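Local coordinates for protein glutathione transferase (Phanerochaete chrysosporium, PDB 4F0C) that probably conjugates or reduces substrates with glutathione, as other fungal glutathione transferases of the Ure2p class do, and binds oxidized glutathione disulfide in its pocket, at residues F173-A178 with E215-K220; W19-L24 with R57-I62; E152-L155 with W160-A163. All blocks are in the same frame, centred on the assembly; numbering follows the deposited sequence.

Contact 1: F173-A178 with E215-K220; sequences FVIWNA and ESLKTK. With GDS (oxidized glutathione disulfide), chain B.
I175 lays its end methyl CD1 against two side chains of helix 211-227. CD1 lies 3.7 Å from CD2 of L217. The same methyl meets K220 through its aliphatic chain, 3.9 Å from K220 CD. The side chains of I175 and L217 pass alongside each other, running opposite ways, and touch through these methyls. The placement follows from the torsions of I175: CG1 stands anti to the backbone N (chi1 -168°), and a bend at chi2 (70°) turns CD1 to the neighbouring helix. No hydrogen bond joins the two segments.

K220 offers its methylene chain to I175 and carries its charge at the tip. Its chain is extended as far as CE and bends at chi4. NZ then gives a hydrogen bond to the backbone O of V14. On helix 211-227 itself, T219 OG1 turns back to E215 O at 2.8 Å. That oxygen also takes T219 N, which comes from the opposite face of the carbonyl plane.

W176, next to I175, reaches the bound disulfide instead. Its CZ2 is 3.5 Å from CB5 of GDS. N17 OD1 accepts a hydrogen bond from W176 NE1, which is likely to limit the turning of the ring.

The arrangement is helix-to-helix packing in the all-helical C-terminal domain of the glutathione transferase fold, with W176 forming part of the glutathione disulfide pocket.

Contact 2: W19-L24 with R57-I62; sequences WKVDML and RIPALI. With GDS (oxidized glutathione disulfide), chain B.
V21 meets the second segment with both of its methyls. CG2 lies 4.4 Å from CG of P59, and CG1 lies 4.4 Å from CD1 of L61. V21 CB points toward the second segment, and the branches part to reach the proline ring and the leucine. All three residues are buried, and the touch is loose and wholly apolar.

The same loop also holds the ligand. I58 N gives a hydrogen bond to GDS O2, and I58 O takes GDS N2 at 2.8 Å. The two bonds hold the N-H and C=O of one cysteinyl residue of the ligand, as in antiparallel strand pairing. The peptide bond before P59 is cis. That is the cis-proline loop of the thioredoxin fold, the family hallmark of the N-terminal domain.

R57, from the same loop, reaches polar groups of both halves of the ligand. NE binds GDS OE4 at 3.1 Å, and NH2 binds GDS O6 at 3.0 Å with an angle of 154°. GDS O1 sits over the centre of one guanidinium face, 3.0 Å above the plane. The bend at chi3 (99°) turns the group to present these two N-H donors. An alanine here would remove both bonds and is likely to leave the glycyl carboxylate and O6 without these mates.

Further out, K20 NZ lies near GDS OE1 and pairs with D75 in a salt bridge, with S74 and Q109 as further partners. N53 binds the backbone O of R57. V21 also packs on L9 of strand 7-11 and I77 of helix 74-85; L61, in the strand beside 7-11, packs on F7. R57 packs on R146 of the second subunit.

Contact 3: E152-L155 with W160-A163; sequences ESVL and WLVA
This is a short-range apolar contact at the end of helix 134-155, where the chain turns back as a loop before helix 168-172. V154 and L161 carry it. V154 CG2 meets L161 CD2 at 3.9 Å, and the two side chains run across each other at a slant. L155 adds a second touch from the last turn of the helix. Its CD2 lies 4.2 Å from the same L161 CD2, so one leucine methyl serves two residues of the helix. L155 CD2 also comes to the backbone of W160, 4.5 Å from W160 C. No hydrogen bond links the two segments.

With CG anti to the carbonyl carbon (chi1 -69°) and chi2 near 170°, L161 brings CD2 to the helix end. V154 holds CG2 between its backbone N and carbonyl carbon, on the side nearest L161. W160 directs its CB away from the helix end, and its side chain packs on L166 and on L207 of helix 198-209.

Polar partners pin the backbone around this patch. D170 takes the N-H of L161, and R158 binds its O. R202 binds the O of L155.

L161 also packs on F173 and on W105 of helix 96-126. L155 leans on W203 of helix 198-209. V154 meets P54 of the second subunit. The helix end and the returning loop thus lie between helices 96-126 and 198-209, with the partner subunit beside V154.

Contact 2 is buried in the thioredoxin-like N-terminal domain. Contact 1 is partly buried and joins two helices of the helical part. Contact 3, also buried, lies farther out, with its centre about 18 Å from the chain centre. Contacts 1 and 2 both reach GDS and touch each other: S216 OG probably bonds D22 OD1 at 2.7 Å. Contact 3 meets contact 1 by one aromatic-aliphatic touch, but its nearest atoms stay about 11 Å from contact 2. All three are apolar between their segments. Their surroundings differ: contact 2 adds ligand hydrogen bonds, contact 1 an indole at the ligand and a lysine amine held by a backbone oxygen, and contact 3 backbone bonds at a helix end.

Contact 1: F173-A178 with E215-K220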
# COMPACT_ATOMS: atom_id res chain seq x y z
N PHE A 173 -9.77 6.41 -3.17
CA PHE A 173 -8.95 7.38 -3.91
C PHE A 173 -9.38 8.83 -3.71
O PHE A 173 -8.63 9.75 -4.08
CB PHE A 173 -9.01 7.12 -5.44
CG PHE A 173 -8.19 5.96 -5.90
CD1 PHE A 173 -6.91 6.15 -6.38
CD2 PHE A 173 -8.71 4.67 -5.90
CE1 PHE A 173 -6.15 5.06 -6.83
CE2 PHE A 173 -7.97 3.59 -6.34
CZ PHE A 173 -6.68 3.78 -6.83
N VAL A 174 -10.58 9.04 -3.17
CA VAL A 174 -11.19 10.36 -3.23
C VAL A 174 -10.39 11.41 -2.48
O VAL A 174 -10.09 12.47 -3.04
CB VAL A 174 -12.65 10.33 -2.71
CG1 VAL A 174 -13.20 11.76 -2.59
CG2 VAL A 174 -13.52 9.50 -3.67
N ILE A 175 -10.03 11.14 -1.22
CA ILE A 175 -9.46 12.22 -0.39
C ILE A 175 -8.10 12.72 -0.93
O ILE A 175 -7.90 13.94 -1.03
CB ILE A 175 -9.42 11.90 1.13
CG1 ILE A 175 -9.11 13.17 1.95
CG2 ILE A 175 -8.43 10.75 1.45
CD1 ILE A 175 -10.25 14.21 1.97
N TRP A 176 -7.22 11.81 -1.33
CA TRP A 176 -5.94 12.25 -1.90
C TRP A 176 -6.11 12.92 -3.27
O TRP A 176 -5.34 13.83 -3.61
CB TRP A 176 -4.94 11.10 -2.01
CG TRP A 176 -4.20 10.80 -0.72
CD1 TRP A 176 -4.37 9.71 0.10
CD2 TRP A 176 -3.18 11.61 -0.11
NE1 TRP A 176 -3.52 9.80 1.17
CE2 TRP A 176 -2.77 10.94 1.06
CE3 TRP A 176 -2.55 12.82 -0.46
CZ2 TRP A 176 -1.78 11.45 1.91
CZ3 TRP A 176 -1.57 13.33 0.38
CH2 TRP A 176 -1.19 12.64 1.54
N ASN A 177 -7.08 12.48 -4.06
CA ASN A 177 -7.32 13.17 -5.34
C ASN A 177 -7.80 14.59 -5.13
O ASN A 177 -7.41 15.51 -5.85
CB ASN A 177 -8.27 12.40 -6.27
CG ASN A 177 -7.58 11.23 -6.96
OD1 ASN A 177 -6.35 11.20 -7.07
ND2 ASN A 177 -8.36 10.27 -7.45
N ALA A 178 -8.64 14.78 -4.11
CA ALA A 178 -9.15 16.11 -3.83
C ALA A 178 -7.99 17.01 -3.39
O ALA A 178 -7.88 18.16 -3.80
CB ALA A 178 -10.26 16.06 -2.73
N GLU A 215 -20.60 15.44 2.71
CA GLU A 215 -20.71 15.72 4.14
C GLU A 215 -19.37 15.47 4.85
O GLU A 215 -18.97 16.25 5.70
CB GLU A 215 -21.82 14.88 4.77
CG GLU A 215 -21.99 15.11 6.28
CD GLU A 215 -23.12 14.29 6.87
OE1 GLU A 215 -24.29 14.64 6.64
OE2 GLU A 215 -22.85 13.28 7.55
N SER A 216 -18.70 14.38 4.49
CA SER A 216 -17.36 14.10 5.00
C SER A 216 -16.38 15.24 4.70
O SER A 216 -15.61 15.67 5.58
CB SER A 216 -16.85 12.76 4.43
OG SER A 216 -15.53 12.50 4.86
N LEU A 217 -16.39 15.74 3.45
CA LEU A 217 -15.46 16.80 3.06
C LEU A 217 -15.77 18.09 3.82
O LEU A 217 -14.87 18.83 4.21
CB LEU A 217 -15.51 17.04 1.54
CG LEU A 217 -14.99 15.89 0.68
CD1 LEU A 217 -15.32 16.10 -0.82
CD2 LEU A 217 -13.47 15.67 0.89
N LYS A 218 -17.06 18.32 4.07
CA LYS A 218 -17.48 19.54 4.74
C LYS A 218 -17.07 19.46 6.21
O LYS A 218 -16.64 20.43 6.81
CB LYS A 218 -18.99 19.74 4.59
CG LYS A 218 -19.57 20.96 5.34
CD LYS A 218 -21.09 21.05 5.20
CE LYS A 218 -21.66 22.34 5.80
NZ LYS A 218 -23.15 22.42 5.70
N THR A 219 -17.19 18.26 6.79
CA THR A 219 -16.84 18.02 8.18
C THR A 219 -15.34 18.23 8.37
O THR A 219 -14.90 18.84 9.36
CB THR A 219 -17.22 16.57 8.58
OG1 THR A 219 -18.64 16.41 8.49
CG2 THR A 219 -16.77 16.24 10.01
N LYS A 220 -14.55 17.74 7.42
CA LYS A 220 -13.11 17.94 7.48
C LYS A 220 -12.75 19.42 7.46
O LYS A 220 -11.91 19.86 8.25
CB LYS A 220 -12.39 17.17 6.36
CG LYS A 220 -10.90 17.45 6.21
CD LYS A 220 -10.30 16.54 5.12
CE LYS A 220 -8.77 16.46 5.16
NZ LYS A 220 -8.17 17.81 5.18
N1 GDS B . -0.72 3.65 4.83
CA1 GDS B . -1.29 4.40 6.02
C1 GDS B . -2.87 4.42 5.96
OE1 GDS B . -3.45 4.47 4.83
OE2 GDS B . -3.48 4.30 7.06
CB1 GDS B . -0.78 5.88 6.09
CG1 GDS B . -1.37 6.62 7.30
CD1 GDS B . -0.72 7.96 7.42
O1 GDS B . 0.12 8.40 6.65
N2 GDS B . -1.16 8.70 8.50
CA2 GDS B . -0.61 10.04 8.80
C2 GDS B . 0.03 10.05 10.16
O2 GDS B . -0.53 9.48 11.11
CB2 GDS B . -1.74 11.10 8.88
SG2 GDS B . -2.38 11.43 7.22
N3 GDS B . 1.17 10.76 10.30
CA3 GDS B . 1.80 10.84 11.59
C3 GDS B . 3.30 10.59 11.48
OE3 GDS B . 4.01 10.86 12.47
OE4 GDS B . 3.68 10.06 10.42
N4 GDS B . 1.05 9.33 4.12
CA4 GDS B . 1.42 8.46 2.99
C4 GDS B . 0.20 7.56 2.64
OE5 GDS B . -0.96 8.02 2.83
OE6 GDS B . 0.48 6.43 2.18
C5 GDS B . 1.55 10.61 4.21
O5 GDS B . 2.31 11.11 3.39
CA5 GDS B . 1.10 11.45 5.40
N5 GDS B . 2.15 12.45 5.75
CB5 GDS B . -0.20 12.15 5.01
SG5 GDS B . -1.00 12.90 6.48
CA6 GDS B . 5.48 11.79 8.11
C6 GDS B . 6.58 12.08 7.02
OE7 GDS B . 7.77 12.18 7.39
OE8 GDS B . 6.19 12.18 5.84
N6 GDS B . 6.09 11.22 9.31
CB6 GDS B . 4.74 13.14 8.39
CG6 GDS B . 3.77 13.53 7.27
CD6 GDS B . 2.73 12.45 7.05
O6 GDS B . 2.35 11.63 7.89

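Contact 2: W19-L24 with R57-I62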
# COMPACT_ATOMS: atom_id res chain seq x y z
N TRP A 19 -9.99 10.12 6.49
CA TRP A 19 -11.24 10.60 5.87
C TRP A 19 -11.85 9.58 4.91
O TRP A 19 -13.05 9.61 4.66
CB TRP A 19 -11.04 11.99 5.21
CG TRP A 19 -10.76 12.98 6.31
CD1 TRP A 19 -9.52 13.45 6.71
CD2 TRP A 19 -11.72 13.51 7.26
NE1 TRP A 19 -9.67 14.27 7.82
CE2 TRP A 19 -11.00 14.33 8.16
CE3 TRP A 19 -13.11 13.41 7.39
CZ2 TRP A 19 -11.63 15.01 9.22
CZ3 TRP A 19 -13.73 14.11 8.45
CH2 TRP A 19 -12.99 14.88 9.35
N LYS A 20 -11.03 8.65 4.39
CA LYS A 20 -11.57 7.53 3.63
C LYS A 20 -12.56 6.76 4.48
O LYS A 20 -13.63 6.35 4.00
CB LYS A 20 -10.48 6.51 3.26
CG LYS A 20 -9.31 7.06 2.41
CD LYS A 20 -8.28 5.91 2.31
CE LYS A 20 -6.89 6.41 1.86
NZ LYS A 20 -5.91 5.25 1.95
N VAL A 21 -12.17 6.51 5.73
CA VAL A 21 -12.99 5.72 6.63
C VAL A 21 -14.23 6.53 7.05
O VAL A 21 -15.32 6.00 7.09
CB VAL A 21 -12.21 5.32 7.88
CG1 VAL A 21 -13.08 4.50 8.82
CG2 VAL A 21 -10.97 4.47 7.45
N ASP A 22 -14.02 7.80 7.41
CA ASP A 22 -15.16 8.68 7.68
C ASP A 22 -16.20 8.63 6.54
O ASP A 22 -17.41 8.49 6.79
CB ASP A 22 -14.64 10.11 7.91
CG ASP A 22 -15.74 11.11 8.25
OD1 ASP A 22 -16.40 11.64 7.32
OD2 ASP A 22 -15.92 11.37 9.45
N MET A 23 -15.75 8.75 5.29
CA MET A 23 -16.66 8.67 4.13
C MET A 23 -17.47 7.37 4.12
O MET A 23 -18.68 7.40 3.95
CB MET A 23 -15.87 8.74 2.81
CG MET A 23 -15.39 10.13 2.47
SD MET A 23 -14.26 10.17 1.06
CE MET A 23 -13.68 11.87 1.23
N LEU A 24 -16.79 6.23 4.27
CA LEU A 24 -17.49 4.94 4.24
C LEU A 24 -18.49 4.79 5.38
O LEU A 24 -19.60 4.29 5.18
CB LEU A 24 -16.49 3.76 4.23
CG LEU A 24 -17.17 2.37 4.32
CD1 LEU A 24 -18.04 2.15 3.07
CD2 LEU A 24 -16.08 1.30 4.39
N ARG A 57 0.53 5.63 13.43
CA ARG A 57 -0.04 6.54 12.42
C ARG A 57 -1.56 6.38 12.42
O ARG A 57 -2.08 5.33 12.77
CB ARG A 57 0.54 6.25 11.03
CG ARG A 57 2.06 6.47 10.95
CD ARG A 57 2.55 6.29 9.48
NE ARG A 57 2.73 7.56 8.77
CZ ARG A 57 3.01 7.68 7.47
NH1 ARG A 57 3.10 6.59 6.71
NH2 ARG A 57 3.17 8.87 6.92
N ILE A 58 -2.27 7.45 12.07
CA ILE A 58 -3.72 7.37 11.96
C ILE A 58 -4.10 7.07 10.50
O ILE A 58 -3.36 7.42 9.58
CB ILE A 58 -4.41 8.68 12.50
CG1 ILE A 58 -4.16 9.84 11.56
CG2 ILE A 58 -3.97 8.99 13.94
CD1 ILE A 58 -5.28 10.03 10.58
N PRO A 59 -5.27 6.46 10.26
CA PRO A 59 -6.31 6.12 11.24
C PRO A 59 -6.14 4.75 11.94
O PRO A 59 -5.35 3.89 11.53
CB PRO A 59 -7.57 6.06 10.39
CG PRO A 59 -7.05 5.50 9.08
CD PRO A 59 -5.74 6.25 8.88
N ALA A 60 -6.92 4.59 13.00
CA ALA A 60 -7.16 3.28 13.58
C ALA A 60 -8.63 3.30 13.96
O ALA A 60 -9.21 4.38 14.19
CB ALA A 60 -6.28 3.04 14.85
N LEU A 61 -9.23 2.12 14.02
CA LEU A 61 -10.68 1.99 14.27
C LEU A 61 -10.90 0.99 15.38
O LEU A 61 -10.30 -0.09 15.37
CB LEU A 61 -11.37 1.44 13.01
CG LEU A 61 -12.90 1.24 13.13
CD1 LEU A 61 -13.58 2.51 12.70
CD2 LEU A 61 -13.39 0.06 12.26
N ILE A 62 -11.72 1.35 16.37
CA ILE A 62 -12.16 0.36 17.36
C ILE A 62 -13.63 0.05 17.15
O ILE A 62 -14.44 0.98 17.08
CB ILE A 62 -12.05 0.88 18.81
CG1 ILE A 62 -10.63 1.40 19.10
CG2 ILE A 62 -12.44 -0.24 19.82
CD1 ILE A 62 -10.57 2.15 20.39
N1 GDS B . -0.72 3.65 4.83
CA1 GDS B . -1.29 4.40 6.02
C1 GDS B . -2.87 4.42 5.96
OE1 GDS B . -3.45 4.47 4.83
OE2 GDS B . -3.48 4.30 7.06
CB1 GDS B . -0.78 5.88 6.09
CG1 GDS B . -1.37 6.62 7.30
CD1 GDS B . -0.72 7.96 7.42
O1 GDS B . 0.12 8.40 6.65
N2 GDS B . -1.16 8.70 8.50
CA2 GDS B . -0.61 10.04 8.80
C2 GDS B . 0.03 10.05 10.16
O2 GDS B . -0.53 9.48 11.11
CB2 GDS B . -1.74 11.10 8.88
SG2 GDS B . -2.38 11.43 7.22
N3 GDS B . 1.17 10.76 10.30
CA3 GDS B . 1.80 10.84 11.59
C3 GDS B . 3.30 10.59 11.48
OE3 GDS B . 4.01 10.86 12.47
OE4 GDS B . 3.68 10.06 10.42
N4 GDS B . 1.05 9.33 4.12
CA4 GDS B . 1.42 8.46 2.99
C4 GDS B . 0.20 7.56 2.64
OE5 GDS B . -0.96 8.02 2.83
OE6 GDS B . 0.48 6.43 2.18
C5 GDS B . 1.55 10.61 4.21
O5 GDS B . 2.31 11.11 3.39
CA5 GDS B . 1.10 11.45 5.40
N5 GDS B . 2.15 12.45 5.75
CB5 GDS B . -0.20 12.15 5.01
SG5 GDS B . -1.00 12.90 6.48
CA6 GDS B . 5.48 11.79 8.11
C6 GDS B . 6.58 12.08 7.02
OE7 GDS B . 7.77 12.18 7.39
OE8 GDS B . 6.19 12.18 5.84
N6 GDS B . 6.09 11.22 9.31
CB6 GDS B . 4.74 13.14 8.39
CG6 GDS B . 3.77 13.53 7.27
CD6 GDS B . 2.73 12.45 7.05
O6 GDS B . 2.35 11.63 7.89

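Contact 3: E152-L155 with W160-A163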
# COMPACT_ATOMS: atom_id res chain seq x y z
N GLU A 152 -7.05 7.63 -15.77
CA GLU A 152 -7.69 8.08 -17.01
C GLU A 152 -7.81 6.95 -18.03
O GLU A 152 -8.85 6.79 -18.68
CB GLU A 152 -6.90 9.23 -17.62
CG GLU A 152 -7.54 9.84 -18.90
CD GLU A 152 -8.82 10.60 -18.63
OE1 GLU A 152 -9.02 11.08 -17.50
OE2 GLU A 152 -9.64 10.72 -19.56
N SER A 153 -6.74 6.16 -18.16
CA SER A 153 -6.67 5.08 -19.14
C SER A 153 -7.74 4.02 -18.89
O SER A 153 -8.20 3.38 -19.83
CB SER A 153 -5.28 4.43 -19.19
OG SER A 153 -5.03 3.60 -18.04
N VAL A 154 -8.15 3.84 -17.63
CA VAL A 154 -9.23 2.87 -17.37
C VAL A 154 -10.62 3.51 -17.26
O VAL A 154 -11.59 2.93 -17.76
CB VAL A 154 -8.96 1.92 -16.14
CG1 VAL A 154 -7.57 1.32 -16.21
CG2 VAL A 154 -9.16 2.63 -14.82
N LEU A 155 -10.72 4.68 -16.63
CA LEU A 155 -12.03 5.32 -16.42
C LEU A 155 -12.64 5.87 -17.71
O LEU A 155 -13.83 6.23 -17.74
CB LEU A 155 -11.92 6.42 -15.36
CG LEU A 155 -11.62 5.82 -13.97
CD1 LEU A 155 -11.19 6.92 -13.02
CD2 LEU A 155 -12.85 5.09 -13.44
N TRP A 160 -16.79 2.77 -13.07
CA TRP A 160 -16.24 2.59 -11.71
C TRP A 160 -15.11 1.57 -11.83
O TRP A 160 -15.07 0.80 -12.79
CB TRP A 160 -17.32 2.00 -10.77
CG TRP A 160 -18.56 2.83 -10.65
CD1 TRP A 160 -19.81 2.51 -11.09
CD2 TRP A 160 -18.67 4.11 -10.01
NE1 TRP A 160 -20.70 3.53 -10.77
CE2 TRP A 160 -20.02 4.52 -10.11
CE3 TRP A 160 -17.76 4.94 -9.36
CZ2 TRP A 160 -20.48 5.73 -9.61
CZ3 TRP A 160 -18.22 6.17 -8.87
CH2 TRP A 160 -19.57 6.53 -8.98
N LEU A 161 -14.22 1.50 -10.84
CA LEU A 161 -13.04 0.64 -11.01
C LEU A 161 -13.35 -0.86 -11.11
O LEU A 161 -12.71 -1.56 -11.88
CB LEU A 161 -12.04 0.86 -9.86
CG LEU A 161 -11.40 2.25 -9.96
CD1 LEU A 161 -10.59 2.55 -8.68
CD2 LEU A 161 -10.51 2.36 -11.19
N VAL A 162 -14.32 -1.34 -10.34
CA VAL A 162 -14.58 -2.79 -10.32
C VAL A 162 -16.03 -3.10 -10.45
O VAL A 162 -16.86 -2.43 -9.84
CB VAL A 162 -14.09 -3.43 -8.98
CG1 VAL A 162 -14.21 -4.96 -9.06
CG2 VAL A 162 -12.61 -3.00 -8.70
N ALA A 163 -16.34 -4.12 -11.25
CA ALA A 163 -17.69 -4.68 -11.31
C ALA A 163 -18.78 -3.69 -11.73
O ALA A 163 -19.96 -3.92 -11.47
CB ALA A 163 -18.06 -5.32 -9.96